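Local coordinates for flagellar regulatory protein C (Vibrio cholerae, PDB 4QHS) that probably hydrolyses ATP as a heptameric AAA+ sigma-54 activator, switching on transcription of flagellar genes, at residues D122-Q134 and A167-N179. Residues are numbered along the deposited sequence; the frame is centred on the assembly and turned at random.
With EDO (1,2-ethanediol), chain H.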
loop_
_atom_site.group_PDB
_atom_site.type_symbol
_atom_site.label_atom_id
_atom_site.label_comp_id
_atom_site.label_asym_id
_atom_site.label_seq_id
_atom_site.Cartn_x
_atom_site.Cartn_y
_atom_site.Cartn_z
ATOM N N ASP A 122 18.200 -16.110 3.160
ATOM C CA ASP A 122 17.374 -15.414 4.142
ATOM C C ASP A 122 17.275 -16.244 5.419
ATOM O O ASP A 122 17.605 -17.447 5.445
ATOM C CB ASP A 122 15.977 -15.085 3.588
ATOM C CG ASP A 122 15.118 -16.323 3.313
ATOM O OD1 ASP A 122 14.984 -17.215 4.183
ATOM O OD2 ASP A 122 14.539 -16.377 2.209
ATOM N N LEU A 123 16.808 -15.584 6.467
ATOM C CA LEU A 123 16.743 -16.143 7.808
ATOM C C LEU A 123 15.862 -17.403 7.901
ATOM O O LEU A 123 16.220 -18.366 8.569
ATOM C CB LEU A 123 16.240 -15.057 8.767
ATOM C CG LEU A 123 17.268 -13.958 9.079
ATOM C CD1 LEU A 123 16.670 -12.855 9.981
ATOM C CD2 LEU A 123 18.498 -14.558 9.718
ATOM N N ASN A 124 14.721 -17.400 7.217
ATOM C CA ASN A 124 13.875 -18.581 7.169
ATOM C C ASN A 124 14.625 -19.786 6.599
ATOM O O ASN A 124 14.574 -20.899 7.137
ATOM C CB ASN A 124 12.636 -18.310 6.335
ATOM C CG ASN A 124 11.645 -19.450 6.399
ATOM O OD1 ASN A 124 11.051 -19.702 7.442
ATOM N ND2 ASN A 124 11.464 -20.151 5.281
ATOM N N LEU A 125 15.302 -19.561 5.499
ATOM C CA LEU A 125 16.084 -20.561 4.857
ATOM C C LEU A 125 17.142 -21.070 5.784
ATOM O O LEU A 125 17.395 -22.230 5.830
ATOM C CB LEU A 125 16.729 -19.971 3.634
ATOM C CG LEU A 125 16.576 -20.759 2.362
ATOM C CD1 LEU A 125 17.556 -20.300 1.353
ATOM C CD2 LEU A 125 16.760 -22.211 2.627
ATOM N N GLN A 126 17.767 -20.171 6.508
ATOM C CA GLN A 126 18.824 -20.552 7.433
ATOM C C GLN A 126 18.312 -21.477 8.528
ATOM O O GLN A 126 18.989 -22.429 8.912
ATOM C CB GLN A 126 19.451 -19.326 8.083
ATOM C CG GLN A 126 20.237 -18.445 7.161
ATOM C CD GLN A 126 20.711 -17.205 7.902
ATOM O OE1 GLN A 126 21.094 -17.287 9.065
ATOM N NE2 GLN A 126 20.636 -16.054 7.254
ATOM N N ALA A 127 17.138 -21.155 9.062
ATOM C CA ALA A 127 16.489 -22.012 10.047
ATOM C C ALA A 127 16.217 -23.389 9.443
ATOM O O ALA A 127 16.374 -24.401 10.112
ATOM C CB ALA A 127 15.183 -21.379 10.561
ATOM N N LYS A 128 15.851 -23.455 8.185
ATOM C CA LYS A 128 15.654 -24.746 7.567
ATOM C C LYS A 128 16.967 -25.504 7.456
ATOM O O LYS A 128 17.023 -26.678 7.702
ATOM C CB LYS A 128 15.013 -24.625 6.193
ATOM C CG LYS A 128 13.678 -23.968 6.124
ATOM C CD LYS A 128 12.688 -24.900 5.524
ATOM C CE LYS A 128 11.937 -24.304 4.376
ATOM N NZ LYS A 128 10.581 -24.900 4.270
ATOM N N LEU A 129 18.018 -24.800 7.092
ATOM C CA LEU A 129 19.340 -25.403 6.959
ATOM C C LEU A 129 19.845 -25.927 8.289
ATOM O O LEU A 129 20.433 -27.012 8.364
ATOM C CB LEU A 129 20.336 -24.393 6.396
ATOM C CG LEU A 129 21.788 -24.833 6.204
ATOM C CD1 LEU A 129 21.899 -26.159 5.421
ATOM C CD2 LEU A 129 22.570 -23.722 5.494
ATOM N N LEU A 130 19.588 -25.177 9.335
ATOM C CA LEU A 130 19.985 -25.546 10.657
ATOM C C LEU A 130 19.392 -26.864 11.051
ATOM O O LEU A 130 20.040 -27.687 11.601
ATOM C CB LEU A 130 19.568 -24.490 11.650
ATOM C CG LEU A 130 19.979 -24.811 13.065
ATOM C CD1 LEU A 130 21.431 -24.640 13.186
ATOM C CD2 LEU A 130 19.312 -23.919 14.003
ATOM N N ARG A 131 18.138 -27.042 10.754
ATOM C CA ARG A 131 17.467 -28.255 11.072
ATOM C C ARG A 131 17.999 -29.434 10.280
ATOM O O ARG A 131 18.151 -30.503 10.794
ATOM C CB ARG A 131 15.978 -28.093 10.908
ATOM C CG ARG A 131 15.210 -29.210 11.451
ATOM C CD ARG A 131 13.873 -29.268 10.834
ATOM N NE ARG A 131 12.828 -28.785 11.724
ATOM C CZ ARG A 131 11.756 -28.122 11.313
ATOM N NH1 ARG A 131 11.607 -27.856 10.026
ATOM N NH2 ARG A 131 10.836 -27.731 12.174
ATOM N N VAL A 132 18.314 -29.213 9.031
ATOM C CA VAL A 132 18.943 -30.245 8.221
ATOM C C VAL A 132 20.259 -30.651 8.851
ATOM O O VAL A 132 20.530 -31.847 9.000
ATOM C CB VAL A 132 19.198 -29.790 6.766
ATOM C CG1 VAL A 132 20.114 -30.781 6.055
ATOM C CG2 VAL A 132 17.881 -29.657 6.007
ATOM N N LEU A 133 21.060 -29.653 9.233
ATOM C CA LEU A 133 22.338 -29.909 9.878
ATOM C C LEU A 133 22.187 -30.688 11.176
ATOM O O LEU A 133 23.006 -31.555 11.475
ATOM C CB LEU A 133 23.069 -28.603 10.160
ATOM C CG LEU A 133 23.784 -28.028 8.934
ATOM C CD1 LEU A 133 24.520 -26.710 9.258
ATOM C CD2 LEU A 133 24.742 -29.067 8.380
ATOM N N GLN A 134 21.143 -30.378 11.947
ATOM C CA GLN A 134 20.995 -30.946 13.283
ATOM C C GLN A 134 20.407 -32.348 13.249
ATOM O O GLN A 134 20.832 -33.214 14.000
ATOM C CB GLN A 134 20.102 -30.061 14.165
ATOM C CG GLN A 134 20.646 -28.687 14.496
ATOM C CD GLN A 134 19.607 -27.819 15.199
ATOM O OE1 GLN A 134 18.403 -28.116 15.176
ATOM N NE2 GLN A 134 20.068 -26.744 15.836
ATOM N N ALA A 167 24.894 -8.143 12.906
ATOM C CA ALA A 167 23.974 -7.268 12.184
ATOM C C ALA A 167 22.546 -7.841 12.137
ATOM O O ALA A 167 21.657 -7.242 11.533
ATOM C CB ALA A 167 24.489 -7.018 10.753
ATOM N N GLY A 168 22.336 -8.992 12.775
ATOM C CA GLY A 168 21.038 -9.659 12.771
ATOM C C GLY A 168 20.581 -10.206 11.422
ATOM O O GLY A 168 19.391 -10.317 11.167
ATOM N N HIS A 169 21.523 -10.545 10.552
ATOM C CA HIS A 169 21.182 -11.091 9.245
ATOM C C HIS A 169 21.537 -12.568 9.137
ATOM O O HIS A 169 21.243 -13.215 8.139
ATOM C CB HIS A 169 21.895 -10.316 8.132
ATOM C CG HIS A 169 21.543 -8.866 8.084
ATOM N ND1 HIS A 169 20.242 -8.413 8.139
ATOM C CD2 HIS A 169 22.324 -7.762 7.991
ATOM C CE1 HIS A 169 20.238 -7.092 8.092
ATOM N NE2 HIS A 169 21.487 -6.672 7.996
ATOM N N PHE A 170 22.191 -13.104 10.156
ATOM C CA PHE A 170 22.581 -14.505 10.116
ATOM C C PHE A 170 22.395 -15.125 11.485
ATOM O O PHE A 170 22.739 -14.523 12.492
ATOM C CB PHE A 170 24.031 -14.641 9.649
ATOM C CG PHE A 170 24.334 -15.952 8.955
ATOM C CD1 PHE A 170 23.979 -16.155 7.620
ATOM C CD2 PHE A 170 25.002 -16.962 9.620
ATOM C CE1 PHE A 170 24.271 -17.363 6.965
ATOM C CE2 PHE A 170 25.299 -18.159 8.982
ATOM C CZ PHE A 170 24.931 -18.360 7.642
ATOM N N ARG A 171 21.823 -16.317 11.521
ATOM C CA ARG A 171 21.604 -16.996 12.786
ATOM C C ARG A 171 22.924 -17.312 13.476
ATOM O O ARG A 171 23.874 -17.820 12.861
ATOM C CB ARG A 171 20.811 -18.303 12.589
ATOM C CG ARG A 171 19.401 -18.154 12.028
ATOM C CD ARG A 171 18.742 -19.530 11.949
ATOM N NE ARG A 171 18.617 -20.114 13.285
ATOM C CZ ARG A 171 17.522 -20.035 14.042
ATOM N NH1 ARG A 171 16.436 -19.408 13.590
ATOM N NH2 ARG A 171 17.506 -20.589 15.250
ATOM N N GLU A 172 22.954 -17.060 14.773
ATOM C CA GLU A 172 24.119 -17.360 15.578
ATOM C C GLU A 172 24.349 -18.867 15.653
ATOM O O GLU A 172 25.467 -19.341 15.440
ATOM C CB GLU A 172 23.950 -16.756 16.981
ATOM C CG GLU A 172 25.186 -16.795 17.841
ATOM C CD GLU A 172 24.972 -16.072 19.158
ATOM O OE1 GLU A 172 25.935 -15.463 19.668
ATOM O OE2 GLU A 172 23.830 -16.109 19.667
ATOM N N ASP A 173 23.295 -19.620 15.960
ATOM C CA ASP A 173 23.456 -21.063 16.139
ATOM C C ASP A 173 23.978 -21.700 14.850
ATOM O O ASP A 173 24.800 -22.618 14.893
ATOM C CB ASP A 173 22.146 -21.730 16.574
ATOM C CG ASP A 173 20.951 -21.283 15.746
ATOM O OD1 ASP A 173 21.147 -20.891 14.575
ATOM O OD2 ASP A 173 19.814 -21.316 16.273
ATOM N N LEU A 174 23.522 -21.194 13.708
ATOM C CA LEU A 174 24.007 -21.698 12.414
ATOM C C LEU A 174 25.460 -21.278 12.166
ATOM O O LEU A 174 26.249 -22.032 11.586
ATOM C CB LEU A 174 23.125 -21.205 11.272
ATOM C CG LEU A 174 23.476 -21.684 9.869
ATOM C CD1 LEU A 174 23.429 -23.222 9.783
ATOM C CD2 LEU A 174 22.506 -21.072 8.892
ATOM N N TYR A 175 25.807 -20.081 12.630
ATOM C CA TYR A 175 27.163 -19.580 12.468
ATOM C C TYR A 175 28.141 -20.534 13.129
ATOM O O TYR A 175 29.102 -20.946 12.511
ATOM C CB TYR A 175 27.306 -18.173 13.051
ATOM C CG TYR A 175 28.732 -17.711 13.243
ATOM C CD1 TYR A 175 29.513 -17.309 12.161
ATOM C CD2 TYR A 175 29.290 -17.654 14.507
ATOM C CE1 TYR A 175 30.818 -16.875 12.341
ATOM C CE2 TYR A 175 30.586 -17.215 14.696
ATOM C CZ TYR A 175 31.345 -16.836 13.609
ATOM O OH TYR A 175 32.632 -16.403 13.811
ATOM N N TYR A 176 27.852 -20.940 14.340
ATOM C CA TYR A 176 28.737 -21.814 15.057
ATOM C C TYR A 176 28.831 -23.180 14.419
ATOM O O TYR A 176 29.895 -23.741 14.332
ATOM C CB TYR A 176 28.355 -21.908 16.526
ATOM C CG TYR A 176 28.929 -20.796 17.346
ATOM C CD1 TYR A 176 30.274 -20.612 17.423
ATOM C CD2 TYR A 176 28.126 -19.919 18.012
ATOM C CE1 TYR A 176 30.803 -19.605 18.141
ATOM C CE2 TYR A 176 28.650 -18.902 18.732
ATOM C CZ TYR A 176 29.990 -18.748 18.790
ATOM O OH TYR A 176 30.536 -17.736 19.512
ATOM N N ARG A 177 27.720 -23.704 13.950
ATOM C CA ARG A 177 27.758 -24.982 13.289
ATOM C C ARG A 177 28.550 -24.994 12.002
ATOM O O ARG A 177 29.208 -25.935 11.696
ATOM C CB ARG A 177 26.367 -25.502 13.063
ATOM C CG ARG A 177 25.912 -26.374 14.143
ATOM C CD ARG A 177 24.590 -26.907 13.853
ATOM N NE ARG A 177 24.186 -27.867 14.854
ATOM C CZ ARG A 177 24.360 -29.173 14.751
ATOM N NH1 ARG A 177 24.936 -29.699 13.696
ATOM N NH2 ARG A 177 23.949 -29.951 15.718
ATOM N N LEU A 178 28.491 -23.932 11.254
ATOM C CA LEU A 178 29.206 -23.889 9.981
ATOM C C LEU A 178 30.664 -23.421 10.101
ATOM O O LEU A 178 31.420 -23.504 9.130
ATOM C CB LEU A 178 28.474 -22.974 8.999
ATOM C CG LEU A 178 27.153 -23.495 8.427
ATOM C CD1 LEU A 178 26.462 -22.392 7.650
ATOM C CD2 LEU A 178 27.411 -24.679 7.529
ATOM N N ASN A 179 31.049 -22.911 11.252
ATOM C CA ASN A 179 32.380 -22.381 11.441
ATOM C C ASN A 179 33.244 -23.097 12.477
ATOM O O ASN A 179 33.972 -22.480 13.199
ATOM C CB ASN A 179 32.317 -20.897 11.765
ATOM C CG ASN A 179 32.250 -20.040 10.540
ATOM O OD1 ASN A 179 33.246 -19.699 9.953
ATOM N ND2 ASN A 179 31.062 -19.696 10.145
HETATM C C1 EDO H . 19.603 -18.017 16.183
HETATM O O1 EDO H . 20.790 -18.397 16.916
HETATM C C2 EDO H . 19.329 -16.509 16.221
HETATM O O2 EDO H . 20.504 -15.754 15.876
HETATM O O HOH W 1 15.924 -17.720 11.294
#
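Q126 of helix 123-134 meets F170 and R171 in the loop just ahead of helix 172-178; in the AAA+ core of this sigma-54 activator the two helices pack at 48°, their axes 9.8 Å apart. Its CB rests on L174 CD2 at 3.6 Å, and CG stays against the same methyl. Beyond CG the amide lies over one face of the F170 ring, the two planes 30° apart. OE1 accepts from R171 N at 2.7 Å, nearly straight and in the carbonyl plane. NE2 donates to H169 O at 3.0 Å and also to M121 O. Glutamine suits this buried place, since one flat group both accepts from R171 N and donates to the carbonyls of H169 and M121.

Further along helix 123-134, toward its C-terminal end, the contact turns apolar. L174 is a knob among Q126, L129, L130 and L133; its CD1 meets L133 CD1 at 3.7 Å. L178 CD2 meets the same L133 CD1, the two side chains crossing at about a right angle.

At the subunit-facing side R171 lays its aliphatic CD against the backbone of A127, whose small side chain lets the arginine lie close. A bend at chi3 (62°) turns the guanidinium side-on to D173, NE and NH2 each gripping one carboxylate oxygen through its syn lone pair, while L130 CD2 packs against the carboxylate. R171 NH1 bonds A75 O of a neighbouring subunit, so the ion pair borders the ring interface. The same NH1 donates to a water at 2.9 Å, which in turn donates to L123 O.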